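Local coordinates for polyphosphate kinase (Porphyromonas gingivalis, PDB 2O8R), which probably catalyses the reversible transfer of the terminal phosphate of ATP onto a growing long-chain polyphosphate, as a magnesium-dependent member of the polyphosphate kinase 1 family, at residues Y144-L149 / Y179-V184; L320-L325 / A681-L686. The protein carries 3 engineered substitutions. One frame throughout, in Å; residues are numbered along the deposited sequence.

Contact 1 of 2, residues Y144-L149 / Y179-V184; sequences YPMLLL and YALLNV
Met146 and Leu181 form the hydrogen-bonded pair at the centre of a short antiparallel pairing between strand 146-147 and strand 178-183. Leu181 N gives a nearly straight bond to Met146 O (2.6 Å, 173° at the hydrogen), and Met146 N returns one to Leu181 O at 2.9 Å. Their side chains run side by side in the same direction. The selenomethionine chain bends at its last torsion (chi3 -71°), which brings CE against Leu181 CD2 at 3.7 Å. The fuller side-chain packing is on this face of the sheet, where Leu148 slants across Leu181 and lays CD2 on Leu181 CB (4.0 Å). Leu148 N is tied to Tyr179 O at 2.9 Å. The face carrying Leu147 and Ala180 is more loosely joined across the pair, although Ala180 CB rests 3.4 Å from Met146 O. At the other end, where the backbones cease to pair, the Asn183 amide takes over: OD1 accepts a hydrogen bond from Tyr144 N at 2.8 Å, while ND2 lies at the edge of the Tyr144 ring, 3.3 Å from CD2. Tyr144 is partly exposed, and its ring stacks on that of Tyr144 of the second subunit. Strand 146-147 is the outermost strand, within this chain, of the six-stranded mixed sheet in the polyphosphate kinase middle domain, meeting the second subunit at the dimer interface.

Contact 2 of 2, residues L320-L325 / A681-L686; sequences LTPEPL and AIYRYL
Tyr683 reaches from helix 678-691 across to the loop 320-325, and its ring carries most of the contact. The CB leaves the helix toward the loop, and with CG anti to the backbone N (chi1 -179°) the ring is carried outward to the loop backbone. Along the CD1-CE1 edge, CD1 is 4.2 Å from Leu325 CD1, and farther along CE1 meets Leu325 CG at 3.6 Å in an oblique approach. Along the CD2-CE2 edge the ring lies under Pro322, whose CB stands over one face, 3.8 Å from the ring centroid, in a CH-pi contact. Because this methylene is offset toward the rim, CZ lies closest to it, at 3.5 Å. At the tip, OH donates to Glu323 O (2.6 Å), lying in the plane of that carbonyl, with a C=O...O angle of 149°. The bond and the proline together probably limit how freely the ring turns. One turn later on the helix, Leu686 CB packs at 3.7 Å against Leu325 CD1, extending the apolar patch along the helix. Pro322 and Glu323 remain exposed, whereas Leu686 is buried. Behind the contact, helix 678-691 lies on helix 636-651 through Ile682, Tyr685 and Leu686. The loop, which leads into helix 328-331, is also tied by backbone bonds of Leu325 to Tyr351 and Thr353, just after strand 345-349.

The two contacts share no element and lie on opposite sides of the chain's centre, their own centres about 52 Å apart. Contact 1 is buried, a sheet-edge pairing within the middle domain whose segments are 30 residues apart at their closest ends; its chemistry is mainly main-chain hydrogen bonding, with apolar side chains added, and the second subunit packs against it. Contact 2 is a surface contact between segments 356 residues apart, in which a linking loop meets the C-terminal helix; one side-chain hydroxyl, reaching a single carbonyl, replaces the repeated backbone bonds, and proline and leucine supply the rest. No other chain touches it, and both contacts lie away from the predicted ATP and magnesium sites.

Contact 1 of 2, residues Y144-L149 / Y179-V184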
ATOM      1  N   TYR A 144      16.512 -17.033  -9.104  1.00 64.16           N
ATOM      2  CA  TYR A 144      17.536 -17.583  -8.238  1.00 51.44           C
ATOM      3  C   TYR A 144      17.582 -19.084  -8.475  1.00 45.68           C
ATOM      4  O   TYR A 144      16.868 -19.828  -7.813  1.00 55.36           O
ATOM      5  CB  TYR A 144      17.204 -17.314  -6.787  1.00 38.55           C
ATOM      6  CG  TYR A 144      17.193 -15.862  -6.430  1.00 44.82           C
ATOM      7  CD1 TYR A 144      18.317 -15.250  -5.912  1.00 42.09           C
ATOM      8  CD2 TYR A 144      16.039 -15.099  -6.580  1.00 70.54           C
ATOM      9  CE1 TYR A 144      18.301 -13.901  -5.559  1.00 61.19           C
ATOM     10  CE2 TYR A 144      16.010 -13.758  -6.235  1.00 45.01           C
ATOM     11  CZ  TYR A 144      17.139 -13.165  -5.727  1.00 60.26           C
ATOM     12  OH  TYR A 144      17.104 -11.831  -5.406  1.00 56.16           O
ATOM     13  N   PRO A 145      18.404 -19.533  -9.441  1.00 54.82           N
ATOM     14  CA  PRO A 145      18.447 -20.959  -9.772  1.00 47.89           C
ATOM     15  C   PRO A 145      19.051 -21.730  -8.629  1.00 44.95           C
ATOM     16  O   PRO A 145      20.194 -21.486  -8.245  1.00 51.74           O
ATOM     17  CB  PRO A 145      19.362 -21.020 -10.995  1.00 33.20           C
ATOM     18  CG  PRO A 145      19.442 -19.603 -11.493  1.00 40.91           C
ATOM     19  CD  PRO A 145      19.323 -18.747 -10.281  1.00 41.83           C
HETATM   20  N   MSE A 146      18.262 -22.626  -8.059  1.00 50.97           N
HETATM   21  CA  MSE A 146      18.697 -23.380  -6.896  1.00 60.72           C
HETATM   22  C   MSE A 146      18.721 -24.859  -7.169  1.00 56.50           C
HETATM   23  O   MSE A 146      17.664 -25.488  -7.267  1.00 65.39           O
HETATM   24  CB  MSE A 146      17.781 -23.115  -5.717  1.00 48.52           C
HETATM   25  CG  MSE A 146      17.876 -21.701  -5.201  1.00 73.56           C
HETATM   26 SE   MSE A 146      16.523 -21.365  -3.854  1.00 84.80          SE
HETATM   27  CE  MSE A 146      14.927 -21.338  -4.983  1.00 35.91           C
ATOM     28  N   LEU A 147      19.930 -25.400  -7.316  1.00 60.49           N
ATOM     29  CA  LEU A 147      20.133 -26.843  -7.304  1.00 64.26           C
ATOM     30  C   LEU A 147      19.766 -27.363  -5.931  1.00 56.75           C
ATOM     31  O   LEU A 147      20.099 -26.754  -4.916  1.00 59.88           O
ATOM     32  CB  LEU A 147      21.583 -27.193  -7.609  1.00 63.49           C
ATOM     33  CG  LEU A 147      21.917 -27.539  -9.053  1.00 69.94           C
ATOM     34  CD1 LEU A 147      23.296 -26.983  -9.428  1.00 72.17           C
ATOM     35  CD2 LEU A 147      21.848 -29.048  -9.231  1.00 61.48           C
ATOM     36  N   LEU A 148      19.054 -28.478  -5.918  1.00 58.67           N
ATOM     37  CA  LEU A 148      18.618 -29.107  -4.697  1.00 64.95           C
ATOM     38  C   LEU A 148      19.536 -30.274  -4.363  1.00 75.06           C
ATOM     39  O   LEU A 148      19.470 -31.320  -5.004  1.00 96.29           O
ATOM     40  CB  LEU A 148      17.191 -29.611  -4.869  1.00 57.79           C
ATOM     41  CG  LEU A 148      16.100 -28.560  -5.046  1.00 63.69           C
ATOM     42  CD1 LEU A 148      14.795 -29.275  -5.352  1.00 50.92           C
ATOM     43  CD2 LEU A 148      15.982 -27.673  -3.788  1.00 37.71           C
ATOM     44  N   LEU A 149      20.407 -30.084  -3.378  1.00 67.55           N
ATOM     45  CA  LEU A 149      21.193 -31.183  -2.832  1.00 62.60           C
ATOM     46  C   LEU A 149      20.771 -31.352  -1.377  1.00 67.57           C
ATOM     47  O   LEU A 149      21.386 -30.783  -0.476  1.00 68.97           O
ATOM     48  CB  LEU A 149      22.696 -30.914  -2.972  1.00 56.85           C
ATOM     49  CG  LEU A 149      23.392 -31.384  -4.257  1.00 75.32           C
ATOM     50  CD1 LEU A 149      22.797 -30.769  -5.523  1.00 94.73           C
ATOM     51  CD2 LEU A 149      24.887 -31.098  -4.204  1.00 83.12           C
ATOM     52  N   TYR A 179      18.109 -32.278  -9.577  1.00 67.25           N
ATOM     53  CA  TYR A 179      16.872 -31.534  -9.395  1.00 59.07           C
ATOM     54  C   TYR A 179      17.137 -30.110  -8.976  1.00 58.80           C
ATOM     55  O   TYR A 179      18.069 -29.842  -8.228  1.00 71.12           O
ATOM     56  CB  TYR A 179      15.962 -32.231  -8.399  1.00 62.71           C
ATOM     57  CG  TYR A 179      15.455 -33.523  -8.947  1.00 68.97           C
ATOM     58  CD1 TYR A 179      14.430 -33.536  -9.881  1.00 75.53           C
ATOM     59  CD2 TYR A 179      16.020 -34.731  -8.570  1.00 66.96           C
ATOM     60  CE1 TYR A 179      13.961 -34.710 -10.403  1.00 77.09           C
ATOM     61  CE2 TYR A 179      15.560 -35.919  -9.093  1.00 65.13           C
ATOM     62  CZ  TYR A 179      14.528 -35.901 -10.015  1.00 83.31           C
ATOM     63  OH  TYR A 179      14.048 -37.076 -10.553  1.00 98.19           O
ATOM     64  N   ALA A 180      16.320 -29.193  -9.483  1.00 63.71           N
ATOM     65  CA  ALA A 180      16.492 -27.785  -9.168  1.00 57.52           C
ATOM     66  C   ALA A 180      15.175 -27.086  -8.866  1.00 66.66           C
ATOM     67  O   ALA A 180      14.090 -27.503  -9.304  1.00 56.66           O
ATOM     68  CB  ALA A 180      17.223 -27.085 -10.265  1.00 46.02           C
ATOM     69  N   LEU A 181      15.285 -26.016  -8.098  1.00 55.85           N
ATOM     70  CA  LEU A 181      14.131 -25.249  -7.716  1.00 61.07           C
ATOM     71  C   LEU A 181      14.352 -23.865  -8.235  1.00 56.35           C
ATOM     72  O   LEU A 181      15.411 -23.286  -7.983  1.00 61.19           O
ATOM     73  CB  LEU A 181      14.038 -25.198  -6.194  1.00 56.07           C
ATOM     74  CG  LEU A 181      12.789 -24.607  -5.548  1.00 53.32           C
ATOM     75  CD1 LEU A 181      11.598 -25.518  -5.747  1.00 45.77           C
ATOM     76  CD2 LEU A 181      13.044 -24.423  -4.079  1.00 56.82           C
ATOM     77  N   LEU A 182      13.383 -23.321  -8.966  1.00 49.82           N
ATOM     78  CA  LEU A 182      13.411 -21.869  -9.171  1.00 63.54           C
ATOM     79  C   LEU A 182      12.113 -21.085  -8.923  1.00 62.50           C
ATOM     80  O   LEU A 182      11.008 -21.647  -8.844  1.00 56.31           O
ATOM     81  CB  LEU A 182      14.131 -21.453 -10.463  1.00 61.26           C
ATOM     82  CG  LEU A 182      13.824 -22.118 -11.787  1.00 59.52           C
ATOM     83  CD1 LEU A 182      12.579 -21.517 -12.377  1.00 85.33           C
ATOM     84  CD2 LEU A 182      14.993 -21.898 -12.701  1.00 48.47           C
ATOM     85  N   ASN A 183      12.296 -19.776  -8.767  1.00 32.59           N
ATOM     86  CA  ASN A 183      11.242 -18.875  -8.355  1.00 39.19           C
ATOM     87  C   ASN A 183      10.519 -18.315  -9.548  1.00 38.01           C
ATOM     88  O   ASN A 183      11.118 -18.100 -10.598  1.00 56.46           O
ATOM     89  CB  ASN A 183      11.834 -17.725  -7.535  1.00 25.79           C
ATOM     90  CG  ASN A 183      13.075 -17.128  -8.171  1.00 36.60           C
ATOM     91  OD1 ASN A 183      13.904 -17.837  -8.742  1.00 63.29           O
ATOM     92  ND2 ASN A 183      13.210 -15.821  -8.078  1.00 61.52           N
ATOM     93  N   VAL A 184       9.223 -18.083  -9.406  1.00 35.36           N
ATOM     94  CA  VAL A 184       8.524 -17.317 -10.415  1.00 39.48           C
ATOM     95  C   VAL A 184       8.266 -15.936  -9.823  1.00 35.88           C
ATOM     96  O   VAL A 184       7.404 -15.762  -8.965  1.00 59.97           O
ATOM     97  CB  VAL A 184       7.300 -18.064 -10.981  1.00 38.12           C
ATOM     98  CG1 VAL A 184       7.556 -19.544 -10.886  1.00 30.22           C
ATOM     99  CG2 VAL A 184       6.040 -17.719 -10.255  1.00 55.11           C
TER

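Contact 2 of 2, residues L320-L325 / A681-L686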
ATOM      1  N   LEU A 320     -21.798  -4.433 -15.761  1.00 50.46           N
ATOM      2  CA  LEU A 320     -21.643  -3.065 -15.303  1.00 45.88           C
ATOM      3  C   LEU A 320     -22.520  -2.835 -14.086  1.00 47.35           C
ATOM      4  O   LEU A 320     -23.742  -2.954 -14.163  1.00 68.14           O
ATOM      5  CB  LEU A 320     -21.998  -2.096 -16.430  1.00 57.12           C
ATOM      6  CG  LEU A 320     -22.535  -0.704 -16.105  1.00 62.70           C
ATOM      7  CD1 LEU A 320     -21.432   0.239 -15.645  1.00 60.19           C
ATOM      8  CD2 LEU A 320     -23.237  -0.166 -17.324  1.00 39.96           C
ATOM      9  N   THR A 321     -21.897  -2.511 -12.959  1.00 48.02           N
ATOM     10  CA  THR A 321     -22.659  -2.203 -11.759  1.00 46.25           C
ATOM     11  C   THR A 321     -23.232  -0.782 -11.838  1.00 49.74           C
ATOM     12  O   THR A 321     -22.529   0.154 -12.204  1.00 55.99           O
ATOM     13  CB  THR A 321     -21.813  -2.374 -10.502  1.00 47.56           C
ATOM     14  OG1 THR A 321     -20.870  -1.305 -10.429  1.00 68.70           O
ATOM     15  CG2 THR A 321     -21.087  -3.733 -10.523  1.00 43.86           C
ATOM     16  N   PRO A 322     -24.522  -0.621 -11.497  1.00 51.93           N
ATOM     17  CA  PRO A 322     -25.211   0.648 -11.687  1.00 54.48           C
ATOM     18  C   PRO A 322     -24.741   1.754 -10.753  1.00 59.29           C
ATOM     19  O   PRO A 322     -24.032   1.505  -9.776  1.00 64.07           O
ATOM     20  CB  PRO A 322     -26.674   0.312 -11.379  1.00 45.34           C
ATOM     21  CG  PRO A 322     -26.762  -1.176 -11.391  1.00 61.34           C
ATOM     22  CD  PRO A 322     -25.417  -1.627 -10.910  1.00 52.61           C
ATOM     23  N   GLU A 323     -25.154   2.973 -11.074  1.00 63.80           N
ATOM     24  CA  GLU A 323     -24.755   4.145 -10.343  1.00 44.13           C
ATOM     25  C   GLU A 323     -25.484   4.157  -9.028  1.00 45.99           C
ATOM     26  O   GLU A 323     -26.706   4.039  -8.998  1.00 57.26           O
ATOM     27  CB  GLU A 323     -25.110   5.390 -11.138  1.00 57.30           C
ATOM     28  CG  GLU A 323     -24.335   6.621 -10.722  1.00 80.02           C
ATOM     29  CD  GLU A 323     -24.754   7.842 -11.504  1.00107.30           C
ATOM     30  OE1 GLU A 323     -25.914   7.874 -11.982  1.00105.52           O
ATOM     31  OE2 GLU A 323     -23.925   8.767 -11.646  1.00120.56           O
ATOM     32  N   PRO A 324     -24.732   4.274  -7.930  1.00 47.21           N
ATOM     33  CA  PRO A 324     -25.316   4.255  -6.594  1.00 48.55           C
ATOM     34  C   PRO A 324     -26.264   5.413  -6.329  1.00 54.03           C
ATOM     35  O   PRO A 324     -25.908   6.573  -6.523  1.00 67.36           O
ATOM     36  CB  PRO A 324     -24.102   4.333  -5.673  1.00 30.54           C
ATOM     37  CG  PRO A 324     -22.956   3.868  -6.510  1.00 40.55           C
ATOM     38  CD  PRO A 324     -23.264   4.364  -7.885  1.00 40.26           C
ATOM     39  N   LEU A 325     -27.462   5.050  -5.886  1.00 42.28           N
ATOM     40  CA  LEU A 325     -28.540   5.956  -5.548  1.00 38.69           C
ATOM     41  C   LEU A 325     -28.255   6.866  -4.373  1.00 45.77           C
ATOM     42  O   LEU A 325     -27.435   6.560  -3.517  1.00 49.38           O
ATOM     43  CB  LEU A 325     -29.782   5.143  -5.185  1.00 31.42           C
ATOM     44  CG  LEU A 325     -30.235   4.142  -6.238  1.00 53.21           C
ATOM     45  CD1 LEU A 325     -31.250   3.182  -5.654  1.00 50.51           C
ATOM     46  CD2 LEU A 325     -30.762   4.858  -7.461  1.00 43.14           C
ATOM     47  N   ALA A 681     -33.151  -6.691  -9.089  1.00 49.12           N
ATOM     48  CA  ALA A 681     -34.479  -6.242  -8.688  1.00 53.11           C
ATOM     49  C   ALA A 681     -34.486  -5.257  -7.520  1.00 57.69           C
ATOM     50  O   ALA A 681     -35.279  -4.308  -7.507  1.00 66.77           O
ATOM     51  CB  ALA A 681     -35.353  -7.436  -8.377  1.00 45.85           C
ATOM     52  N   ILE A 682     -33.612  -5.493  -6.542  1.00 56.25           N
ATOM     53  CA  ILE A 682     -33.520  -4.637  -5.366  1.00 50.30           C
ATOM     54  C   ILE A 682     -33.089  -3.236  -5.785  1.00 60.35           C
ATOM     55  O   ILE A 682     -33.610  -2.234  -5.275  1.00 62.52           O
ATOM     56  CB  ILE A 682     -32.549  -5.193  -4.320  1.00 49.72           C
ATOM     57  CG1 ILE A 682     -33.171  -6.382  -3.597  1.00 48.94           C
ATOM     58  CG2 ILE A 682     -32.180  -4.130  -3.297  1.00 24.72           C
ATOM     59  CD1 ILE A 682     -32.223  -7.015  -2.575  1.00 44.35           C
ATOM     60  N   TYR A 683     -32.161  -3.166  -6.733  1.00 48.93           N
ATOM     61  CA  TYR A 683     -31.751  -1.876  -7.238  1.00 52.50           C
ATOM     62  C   TYR A 683     -32.904  -1.140  -7.913  1.00 60.24           C
ATOM     63  O   TYR A 683     -33.081   0.060  -7.692  1.00 48.37           O
ATOM     64  CB  TYR A 683     -30.577  -1.992  -8.185  1.00 46.15           C
ATOM     65  CG  TYR A 683     -30.129  -0.645  -8.697  1.00 52.96           C
ATOM     66  CD1 TYR A 683     -29.396   0.214  -7.886  1.00 59.64           C
ATOM     67  CD2 TYR A 683     -30.445  -0.223  -9.985  1.00 51.85           C
ATOM     68  CE1 TYR A 683     -28.977   1.455  -8.339  1.00 59.21           C
ATOM     69  CE2 TYR A 683     -30.029   1.023 -10.452  1.00 60.45           C
ATOM     70  CZ  TYR A 683     -29.296   1.854  -9.619  1.00 61.14           C
ATOM     71  OH  TYR A 683     -28.880   3.085 -10.064  1.00 57.23           O
ATOM     72  N   ARG A 684     -33.686  -1.859  -8.719  1.00 57.22           N
ATOM     73  CA  ARG A 684     -34.846  -1.250  -9.378  1.00 48.02           C
ATOM     74  C   ARG A 684     -35.877  -0.778  -8.369  1.00 49.50           C
ATOM     75  O   ARG A 684     -36.435   0.311  -8.506  1.00 58.83           O
ATOM     76  CB  ARG A 684     -35.475  -2.192 -10.403  1.00 31.53           C
ATOM     77  CG  ARG A 684     -34.620  -2.355 -11.649  1.00 56.30           C
ATOM     78  CD  ARG A 684     -35.227  -3.293 -12.671  1.00 65.57           C
ATOM     79  NE  ARG A 684     -34.173  -3.933 -13.460  1.00 72.55           N
ATOM     80  CZ  ARG A 684     -33.892  -5.235 -13.433  1.00 86.87           C
ATOM     81  NH1 ARG A 684     -34.603  -6.067 -12.671  1.00 53.12           N
ATOM     82  NH2 ARG A 684     -32.904  -5.710 -14.186  1.00100.63           N
ATOM     83  N   TYR A 685     -36.109  -1.600  -7.350  1.00 48.11           N
ATOM     84  CA  TYR A 685     -37.066  -1.284  -6.293  1.00 47.48           C
ATOM     85  C   TYR A 685     -36.694   0.025  -5.586  1.00 55.29           C
ATOM     86  O   TYR A 685     -37.538   0.904  -5.419  1.00 66.66           O
ATOM     87  CB  TYR A 685     -37.137  -2.463  -5.313  1.00 42.36           C
ATOM     88  CG  TYR A 685     -37.771  -2.172  -3.972  1.00 42.95           C
ATOM     89  CD1 TYR A 685     -39.138  -2.290  -3.783  1.00 49.23           C
ATOM     90  CD2 TYR A 685     -36.994  -1.811  -2.881  1.00 54.48           C
ATOM     91  CE1 TYR A 685     -39.715  -2.031  -2.546  1.00 49.62           C
ATOM     92  CE2 TYR A 685     -37.560  -1.561  -1.649  1.00 53.22           C
ATOM     93  CZ  TYR A 685     -38.923  -1.671  -1.484  1.00 48.26           C
ATOM     94  OH  TYR A 685     -39.486  -1.405  -0.245  1.00 60.32           O
ATOM     95  N   LEU A 686     -35.424   0.146  -5.201  1.00 55.29           N
ATOM     96  CA  LEU A 686     -34.936   1.284  -4.434  1.00 45.18           C
ATOM     97  C   LEU A 686     -34.849   2.535  -5.287  1.00 61.03           C
ATOM     98  O   LEU A 686     -35.139   3.632  -4.817  1.00 67.05           O
ATOM     99  CB  LEU A 686     -33.576   0.972  -3.801  1.00 43.42           C
ATOM    100  CG  LEU A 686     -33.640   0.046  -2.580  1.00 46.84           C
ATOM    101  CD1 LEU A 686     -32.287  -0.500  -2.209  1.00 38.91           C
ATOM    102  CD2 LEU A 686     -34.235   0.775  -1.405  1.00 46.23           C
TER